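Local coordinates for penicillin-binding protein 2B (Streptococcus pneumoniae, PDB 2WAD) that probably forms the peptide cross-links between neighbouring glycan strands of cell-wall peptidoglycan, as a membrane-bound transpeptidase of the elongation machinery that also binds penicillin, at residues S403-L408 against I434-A439; A391-G396 against A446-T451; V54-A59 against K279-E284. All coordinates share one frame; numbering follows the deposited sequence.

Contacts 1 and 2 are neighbours in the transpeptidase domain, their centres about 10 Å apart, and contact 1 is nested within the loop that contact 2 closes. Y447 joins them: its ring packs on L408 and A439, A436 CB meets its hydroxyl, and Y447 OH lies 2.7 Å from Q406 O, a probable hydrogen bond. Both are near S386, inferred to form the acyl-ester intermediate. The side chain of V448 in contact 2 is about 7 Å from that of S386. The side chain of I434 in contact 1 is about 12 Å from that of S386. Contact 3 belongs to the N-terminal part of the chain, its centre about 66 Å from contact 1 and about 60 Å from contact 2.

Contact 1: S403-L408 against I434-A439; sequences SGNQTL and ITAVEA. Unlike the reference sequence in segment 434-439: E438 (reference Gln).
The N-terminal turn of helix 436-442 receives N405 OD1 from across the contact, at the backbone N-H groups of A436 and V437. V437 N gives N405 OD1 a bond of 3.1 Å at 158°, with the donor tilted from the carbonyl plane; A436 N is closer but bent, a weak bond. With CG anti to the backbone N of its own residue (chi1 -173°), N405 reaches over to the helix start, where its side chain crosses that of V437 at about a right angle, ND2 3.5 Å from V437 CG2. The helix also carries its own capping box: E438 N bonds to T435 OG1 at the N-cap, and T435 N returns a 3.1 Å bond to E438 OE1, met from above the carboxylate plane. A water 2.8 Å from T435 OG1 also accepts a weak bond from N405 ND2. I434, two residues before the helix, pairs with L408 as an antiparallel hydrogen-bonded pair: L408 N to I434 O and I434 N to L408 O, each 2.9 Å. I434 CG2 rests 3.5 Å from L408 O, and T407 OG1 meets the methyl T435 CG2. I583 of helix 578-593 touches both N405 and V437.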
loop_
_atom_site.group_PDB
_atom_site.type_symbol
_atom_site.label_atom_id
_atom_site.label_comp_id
_atom_site.label_asym_id
_atom_site.label_seq_id
_atom_site.Cartn_x
_atom_site.Cartn_y
_atom_site.Cartn_z
ATOM N N SER A 403 -2.209 31.654 -24.294
ATOM C CA SER A 403 -3.189 32.530 -23.673
ATOM C C SER A 403 -4.630 32.080 -23.893
ATOM O O SER A 403 -5.143 32.129 -25.010
ATOM C CB SER A 403 -2.983 33.976 -24.139
ATOM O OG SER A 403 -3.869 34.809 -23.398
ATOM N N GLY A 404 -5.305 31.646 -22.833
ATOM C CA GLY A 404 -6.660 31.128 -23.011
ATOM C C GLY A 404 -6.714 30.025 -24.060
ATOM O O GLY A 404 -5.792 29.220 -24.184
ATOM N N ASN A 405 -7.816 29.977 -24.799
ATOM C CA ASN A 405 -8.110 28.896 -25.725
ATOM C C ASN A 405 -7.481 29.209 -27.068
ATOM O O ASN A 405 -8.183 29.283 -28.087
ATOM C CB ASN A 405 -9.623 28.697 -25.860
ATOM C CG ASN A 405 -9.989 27.466 -26.690
ATOM O OD1 ASN A 405 -9.196 26.528 -26.837
ATOM N ND2 ASN A 405 -11.204 27.460 -27.229
ATOM N N GLN A 406 -6.159 29.359 -27.035
ATOM C CA GLN A 406 -5.350 29.839 -28.163
ATOM C C GLN A 406 -5.264 28.897 -29.369
ATOM O O GLN A 406 -5.150 27.672 -29.208
ATOM C CB GLN A 406 -3.938 30.214 -27.678
ATOM C CG GLN A 406 -3.022 30.818 -28.739
ATOM C CD GLN A 406 -1.702 31.317 -28.154
ATOM O OE1 GLN A 406 -1.636 31.687 -26.980
ATOM N NE2 GLN A 406 -0.648 31.330 -28.966
ATOM N N THR A 407 -5.303 29.489 -30.567
ATOM C CA THR A 407 -5.210 28.750 -31.820
ATOM C C THR A 407 -3.771 28.584 -32.276
ATOM O O THR A 407 -2.993 29.520 -32.259
ATOM C CB THR A 407 -6.005 29.418 -32.969
ATOM O OG1 THR A 407 -7.409 29.345 -32.686
ATOM C CG2 THR A 407 -5.721 28.708 -34.313
ATOM N N LEU A 408 -3.415 27.368 -32.671
ATOM C CA LEU A 408 -2.110 27.109 -33.233
ATOM C C LEU A 408 -2.379 26.357 -34.535
ATOM O O LEU A 408 -3.512 25.948 -34.802
ATOM C CB LEU A 408 -1.252 26.256 -32.281
ATOM C CG LEU A 408 -0.788 26.783 -30.914
ATOM C CD1 LEU A 408 0.070 25.755 -30.146
ATOM C CD2 LEU A 408 -0.012 28.055 -31.035
ATOM N N ILE A 434 -6.251 24.964 -34.985
ATOM C CA ILE A 434 -6.747 24.146 -33.882
ATOM C C ILE A 434 -6.642 24.927 -32.557
ATOM O O ILE A 434 -5.596 25.480 -32.228
ATOM C CB ILE A 434 -5.994 22.773 -33.855
ATOM C CG1 ILE A 434 -6.746 21.760 -33.009
ATOM C CG2 ILE A 434 -4.554 22.887 -33.346
ATOM C CD1 ILE A 434 -6.169 20.345 -33.102
ATOM N N THR A 435 -7.747 25.008 -31.821
ATOM C CA THR A 435 -7.786 25.589 -30.482
ATOM C C THR A 435 -7.357 24.589 -29.408
ATOM O O THR A 435 -7.061 23.425 -29.685
ATOM C CB THR A 435 -9.208 26.056 -30.106
ATOM O OG1 THR A 435 -10.090 24.923 -30.015
ATOM C CG2 THR A 435 -9.757 27.108 -31.095
ATOM N N ALA A 436 -7.320 25.043 -28.160
ATOM C CA ALA A 436 -6.832 24.179 -27.084
ATOM C C ALA A 436 -7.862 23.067 -26.828
ATOM O O ALA A 436 -7.507 21.901 -26.633
ATOM C CB ALA A 436 -6.547 24.997 -25.835
ATOM N N VAL A 437 -9.135 23.437 -26.898
ATOM C CA VAL A 437 -10.255 22.506 -26.740
ATOM C C VAL A 437 -10.175 21.401 -27.799
ATOM O O VAL A 437 -10.333 20.231 -27.471
ATOM C CB VAL A 437 -11.595 23.248 -26.869
ATOM C CG1 VAL A 437 -12.785 22.274 -26.842
ATOM C CG2 VAL A 437 -11.751 24.344 -25.793
ATOM N N GLU A 438 -9.875 21.785 -29.045
ATOM C CA GLU A 438 -9.855 20.889 -30.192
ATOM C C GLU A 438 -8.602 20.038 -30.185
ATOM O O GLU A 438 -8.645 18.865 -30.581
ATOM C CB GLU A 438 -9.917 21.676 -31.523
ATOM C CG GLU A 438 -11.312 22.237 -31.908
ATOM C CD GLU A 438 -11.220 23.394 -32.926
ATOM O OE1 GLU A 438 -10.101 23.734 -33.361
ATOM O OE2 GLU A 438 -12.256 23.980 -33.294
ATOM N N ALA A 439 -7.491 20.643 -29.757
ATOM C CA ALA A 439 -6.294 19.874 -29.460
ATOM C C ALA A 439 -6.562 18.688 -28.538
ATOM O O ALA A 439 -6.043 17.597 -28.739
ATOM C CB ALA A 439 -5.179 20.759 -28.887
HETATM O O HOH W 1 -12.797 25.574 -29.475
#

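Contact 2: A391-G396 against A446-T451; sequences ATISSG and AYVVQT. Unlike the reference sequence in segment 446-451: A446 (reference Thr), V448 (reference Met).
T451 CG2 presses on G396 CA at 3.5 Å, tighter than usual for two carbons, and lies 3.7 Å from T392 O. One turn earlier, T392 and V448 meet at about a right angle: T392 CB is 4.0 Å from V448 CG1, and T392 CG2 faces V448 O. I393 adds a third patch, its CG1 4.1 Å from Y447 CE2 and approaching the ring obliquely. No hydrogen bond crosses between the two segments, so apolar branches and backbone carry the interface.

The hydroxyls are turned to other partners. T451 OG1 donates to Y447 O at 2.8 Å, from the face of that carbonyl opposite T451 N; with OG1 so placed, CG2 stands anti to the backbone N and is directed at G396. T392 OG1 bonds to A516 O, consistent with the rotation that turns CG2 to V448. The polar end of Y447 is turned to Q406.

The axes of the two helical segments approach to 9.4 Å and cross at 39°, with N-to-C directions roughly aligned. Helix 389-398 follows S386, the inferred acyl-ester residue of what is probably the SxxK motif of this family, and V448 touches residues of that motif. Helix 471-484 packs on T392 through L478 and F482, L440 of helix 436-442 lies against I393, and D410 of strand 408-410 lies against A446.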
loop_
_atom_site.group_PDB
_atom_site.type_symbol
_atom_site.label_atom_id
_atom_site.label_comp_id
_atom_site.label_asym_id
_atom_site.label_seq_id
_atom_site.Cartn_x
_atom_site.Cartn_y
_atom_site.Cartn_z
ATOM N N ALA A 391 -2.232 18.207 -19.010
ATOM C CA ALA A 391 -1.232 18.732 -18.083
ATOM C C ALA A 391 -0.195 19.557 -18.848
ATOM O O ALA A 391 0.289 20.574 -18.345
ATOM C CB ALA A 391 -0.579 17.615 -17.235
ATOM N N THR A 392 0.141 19.144 -20.066
ATOM C CA THR A 392 1.094 19.907 -20.885
ATOM C C THR A 392 0.585 21.275 -21.296
ATOM O O THR A 392 1.346 22.244 -21.280
ATOM C CB THR A 392 1.457 19.170 -22.177
ATOM O OG1 THR A 392 1.861 17.834 -21.843
ATOM C CG2 THR A 392 2.590 19.887 -22.873
ATOM N N ILE A 393 -0.681 21.340 -21.707
ATOM C CA ILE A 393 -1.335 22.615 -21.934
ATOM C C ILE A 393 -1.319 23.465 -20.664
ATOM O O ILE A 393 -1.098 24.676 -20.719
ATOM C CB ILE A 393 -2.771 22.434 -22.487
ATOM C CG1 ILE A 393 -2.732 21.664 -23.811
ATOM C CG2 ILE A 393 -3.415 23.773 -22.826
ATOM C CD1 ILE A 393 -4.115 21.234 -24.343
ATOM N N SER A 394 -1.594 22.865 -19.513
ATOM C CA SER A 394 -1.560 23.642 -18.276
ATOM C C SER A 394 -0.178 24.313 -18.113
ATOM O O SER A 394 -0.068 25.481 -17.754
ATOM C CB SER A 394 -1.843 22.751 -17.069
ATOM O OG SER A 394 -3.137 22.174 -17.122
ATOM N N SER A 395 0.877 23.557 -18.371
ATOM C CA SER A 395 2.229 24.073 -18.269
ATOM C C SER A 395 2.453 25.238 -19.232
ATOM O O SER A 395 3.195 26.156 -18.908
ATOM C CB SER A 395 3.238 22.953 -18.507
ATOM O OG SER A 395 4.499 23.284 -17.950
ATOM N N GLY A 396 1.813 25.184 -20.401
ATOM C CA GLY A 396 1.796 26.275 -21.360
ATOM C C GLY A 396 1.177 27.553 -20.808
ATOM O O GLY A 396 1.710 28.637 -21.017
ATOM N N ALA A 446 0.721 18.127 -32.429
ATOM C CA ALA A 446 1.287 19.409 -32.874
ATOM C C ALA A 446 1.091 20.490 -31.821
ATOM O O ALA A 446 1.970 21.341 -31.622
ATOM C CB ALA A 446 0.681 19.878 -34.190
ATOM N N TYR A 447 -0.072 20.473 -31.178
ATOM C CA TYR A 447 -0.393 21.539 -30.214
ATOM C C TYR A 447 0.537 21.488 -28.984
ATOM O O TYR A 447 1.014 22.542 -28.516
ATOM C CB TYR A 447 -1.862 21.450 -29.781
ATOM C CG TYR A 447 -2.397 22.703 -29.106
ATOM C CD1 TYR A 447 -2.977 23.714 -29.855
ATOM C CD2 TYR A 447 -2.297 22.888 -27.728
ATOM C CE1 TYR A 447 -3.454 24.872 -29.260
ATOM C CE2 TYR A 447 -2.759 24.053 -27.120
ATOM C CZ TYR A 447 -3.336 25.030 -27.899
ATOM O OH TYR A 447 -3.806 26.193 -27.340
ATOM N N VAL A 448 0.804 20.276 -28.476
ATOM C CA VAL A 448 1.550 20.109 -27.240
ATOM C C VAL A 448 3.059 20.168 -27.457
ATOM O O VAL A 448 3.791 20.526 -26.547
ATOM C CB VAL A 448 1.203 18.810 -26.465
ATOM C CG1 VAL A 448 -0.182 18.912 -25.807
ATOM C CG2 VAL A 448 1.338 17.570 -27.338
ATOM N N VAL A 449 3.519 19.771 -28.637
ATOM C CA VAL A 449 4.919 19.887 -29.002
ATOM C C VAL A 449 5.310 21.362 -29.220
ATOM O O VAL A 449 6.361 21.812 -28.762
ATOM C CB VAL A 449 5.251 19.021 -30.237
ATOM C CG1 VAL A 449 6.636 19.354 -30.747
ATOM C CG2 VAL A 449 5.218 17.539 -29.869
ATOM N N GLN A 450 4.465 22.125 -29.898
ATOM C CA GLN A 450 4.648 23.572 -30.000
ATOM C C GLN A 450 4.574 24.257 -28.637
ATOM O O GLN A 450 5.396 25.096 -28.333
ATOM C CB GLN A 450 3.637 24.185 -30.980
ATOM C CG GLN A 450 3.975 23.922 -32.437
ATOM C CD GLN A 450 2.921 24.444 -33.408
ATOM O OE1 GLN A 450 3.148 25.442 -34.096
ATOM N NE2 GLN A 450 1.781 23.751 -33.501
ATOM N N THR A 451 3.626 23.875 -27.790
ATOM C CA THR A 451 3.607 24.351 -26.413
ATOM C C THR A 451 4.896 24.085 -25.652
ATOM O O THR A 451 5.423 25.019 -25.041
ATOM C CB THR A 451 2.434 23.778 -25.596
ATOM O OG1 THR A 451 1.194 24.164 -26.196
ATOM C CG2 THR A 451 2.467 24.305 -24.171
#

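Contact 3: V54-A59 against K279-E284; sequences VTTSSA and KRPVKE. Unlike the reference sequence in segment 54-59: V54 (reference Ile), T56 (reference Ser). Unlike the reference sequence in segment 279-284: P281 (reference Ser).
An antiparallel strand pairing, continued as an extended backbone ladder, joins 54-59 to 279-284 in the N-terminal region assigned to the PBP dimerisation family. V54 and K283 are the hydrogen-bonded pair: V54 N to K283 O and K283 N to V54 O, both 3.0 Å. T55 and V282 follow as the non-hydrogen-bonded pair, each of whose CA atoms makes a CA-H...O contact, V282 CA to V54 O and T55 CA to P281 O. P281 O then takes a 3.1 Å bond from T56 N, at an N-H...O angle of 157°. Beyond this the proline changes the pattern: P281 N has no hydrogen to give T56 O, and the ring instead brings CD up against that oxygen.

The ladder is finished by a side chain. S58 OG donates to K279 O at 2.7 Å from above the carbonyl plane; with OG beside its own backbone N (chi1 -67°), the hydroxyl also touches P281 CD, at 3.2 Å. On the face carrying T55 and V282, T55 OG1 lies 3.7 Å from V282 CG2. The chain of R280 is extended from CG to NE and passes T55, but the modelled closeness of T55 CG2 to R280 is doubtful. The T56 and P281 side chains are inclined to each other, T56 CG2 to P281 CB 4.0 Å.

Outside partners hold the two charged ends: R280 NH2 forms a salt bridge with D261, while K279 NZ bonds to E301 O. In the three-stranded antiparallel sheet, strand 282-287 is the middle member between strands 51-55 and 293-298; K283 touches V296 and N298 of the latter, and E284 touches Q51 and K53 of the former.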
loop_
_atom_site.group_PDB
_atom_site.type_symbol
_atom_site.label_atom_id
_atom_site.label_comp_id
_atom_site.label_asym_id
_atom_site.label_seq_id
_atom_site.Cartn_x
_atom_site.Cartn_y
_atom_site.Cartn_z
ATOM N N VAL A 54 4.127 -3.821 35.112
ATOM C CA VAL A 54 4.141 -4.684 33.944
ATOM C C VAL A 54 3.007 -4.436 32.959
ATOM O O VAL A 54 1.878 -4.131 33.349
ATOM C CB VAL A 54 4.224 -6.165 34.319
ATOM C CG1 VAL A 54 5.681 -6.588 34.438
ATOM C CG2 VAL A 54 3.469 -6.421 35.601
ATOM N N THR A 55 3.344 -4.580 31.680
ATOM C CA THR A 55 2.448 -4.289 30.563
ATOM C C THR A 55 2.140 -5.566 29.779
ATOM O O THR A 55 3.044 -6.257 29.305
ATOM C CB THR A 55 3.089 -3.229 29.636
ATOM O OG1 THR A 55 3.295 -2.022 30.380
ATOM C CG2 THR A 55 2.199 -2.908 28.463
ATOM N N THR A 56 0.858 -5.898 29.670
ATOM C CA THR A 56 0.452 -6.970 28.769
ATOM C C THR A 56 -0.331 -6.472 27.546
ATOM O O THR A 56 -0.958 -5.413 27.589
ATOM C CB THR A 56 -0.200 -8.178 29.499
ATOM O OG1 THR A 56 -0.874 -9.006 28.542
ATOM C CG2 THR A 56 -1.165 -7.746 30.603
ATOM N N SER A 57 -0.255 -7.232 26.455
ATOM C CA SER A 57 -0.896 -6.902 25.180
ATOM C C SER A 57 -2.402 -7.155 25.175
ATOM O O SER A 57 -2.906 -7.978 25.931
ATOM C CB SER A 57 -0.268 -7.754 24.074
ATOM O OG SER A 57 1.072 -7.357 23.838
ATOM N N SER A 58 -3.125 -6.463 24.303
ATOM C CA SER A 58 -4.531 -6.780 24.075
ATOM C C SER A 58 -4.791 -7.269 22.649
ATOM O O SER A 58 -3.854 -7.580 21.909
ATOM C CB SER A 58 -5.410 -5.572 24.392
ATOM O OG SER A 58 -5.382 -5.268 25.775
ATOM N N ALA A 59 -6.068 -7.335 22.287
ATOM C CA ALA A 59 -6.527 -7.770 20.970
ATOM C C ALA A 59 -6.448 -6.647 19.943
ATOM O O ALA A 59 -6.735 -5.497 20.264
ATOM C CB ALA A 59 -7.954 -8.281 21.058
ATOM N N LYS A 279 -5.073 -1.455 23.230
ATOM C CA LYS A 279 -4.620 -0.697 24.389
ATOM C C LYS A 279 -4.294 -1.685 25.508
ATOM O O LYS A 279 -5.099 -2.548 25.847
ATOM C CB LYS A 279 -5.694 0.295 24.841
ATOM C CG LYS A 279 -5.298 1.152 26.033
ATOM C CD LYS A 279 -6.527 1.686 26.765
ATOM C CE LYS A 279 -6.167 2.265 28.131
ATOM N NZ LYS A 279 -5.877 1.203 29.146
ATOM N N ARG A 280 -3.104 -1.563 26.080
ATOM C CA ARG A 280 -2.599 -2.595 26.989
ATOM C C ARG A 280 -3.095 -2.502 28.429
ATOM O O ARG A 280 -3.223 -1.398 28.959
ATOM C CB ARG A 280 -1.077 -2.535 26.994
ATOM C CG ARG A 280 -0.480 -2.407 25.614
ATOM C CD ARG A 280 1.004 -2.656 25.694
ATOM N NE ARG A 280 1.640 -2.577 24.385
ATOM C CZ ARG A 280 2.856 -3.043 24.119
ATOM N NH1 ARG A 280 3.578 -3.624 25.076
ATOM N NH2 ARG A 280 3.345 -2.914 22.890
ATOM N N PRO A 281 -3.375 -3.654 29.073
ATOM C CA PRO A 281 -3.487 -3.567 30.532
ATOM C C PRO A 281 -2.125 -3.292 31.183
ATOM O O PRO A 281 -1.096 -3.810 30.739
ATOM C CB PRO A 281 -4.031 -4.944 30.951
ATOM C CG PRO A 281 -4.663 -5.512 29.736
ATOM C CD PRO A 281 -3.887 -4.938 28.554
ATOM N N VAL A 282 -2.130 -2.461 32.224
ATOM C CA VAL A 282 -0.925 -2.114 32.976
ATOM C C VAL A 282 -1.192 -2.318 34.468
ATOM O O VAL A 282 -2.245 -1.941 34.988
ATOM C CB VAL A 282 -0.499 -0.644 32.749
ATOM C CG1 VAL A 282 0.484 -0.195 33.820
ATOM C CG2 VAL A 282 0.104 -0.428 31.357
ATOM N N LYS A 283 -0.235 -2.927 35.158
ATOM C CA LYS A 283 -0.381 -3.231 36.576
ATOM C C LYS A 283 0.876 -2.799 37.308
ATOM O O LYS A 283 1.939 -2.642 36.707
ATOM C CB LYS A 283 -0.586 -4.733 36.780
ATOM C CG LYS A 283 -1.889 -5.255 36.206
ATOM C CD LYS A 283 -2.232 -6.658 36.698
ATOM C CE LYS A 283 -3.742 -6.874 36.685
ATOM N NZ LYS A 283 -4.389 -6.206 35.512
ATOM N N GLU A 284 0.759 -2.598 38.614
ATOM C CA GLU A 284 1.955 -2.505 39.436
ATOM C C GLU A 284 1.934 -3.595 40.502
ATOM O O GLU A 284 0.925 -3.800 41.181
ATOM C CB GLU A 284 2.170 -1.093 39.987
ATOM C CG GLU A 284 2.658 -0.140 38.900
ATOM C CD GLU A 284 3.056 1.245 39.383
ATOM O OE1 GLU A 284 3.161 1.459 40.612
ATOM O OE2 GLU A 284 3.272 2.119 38.508
#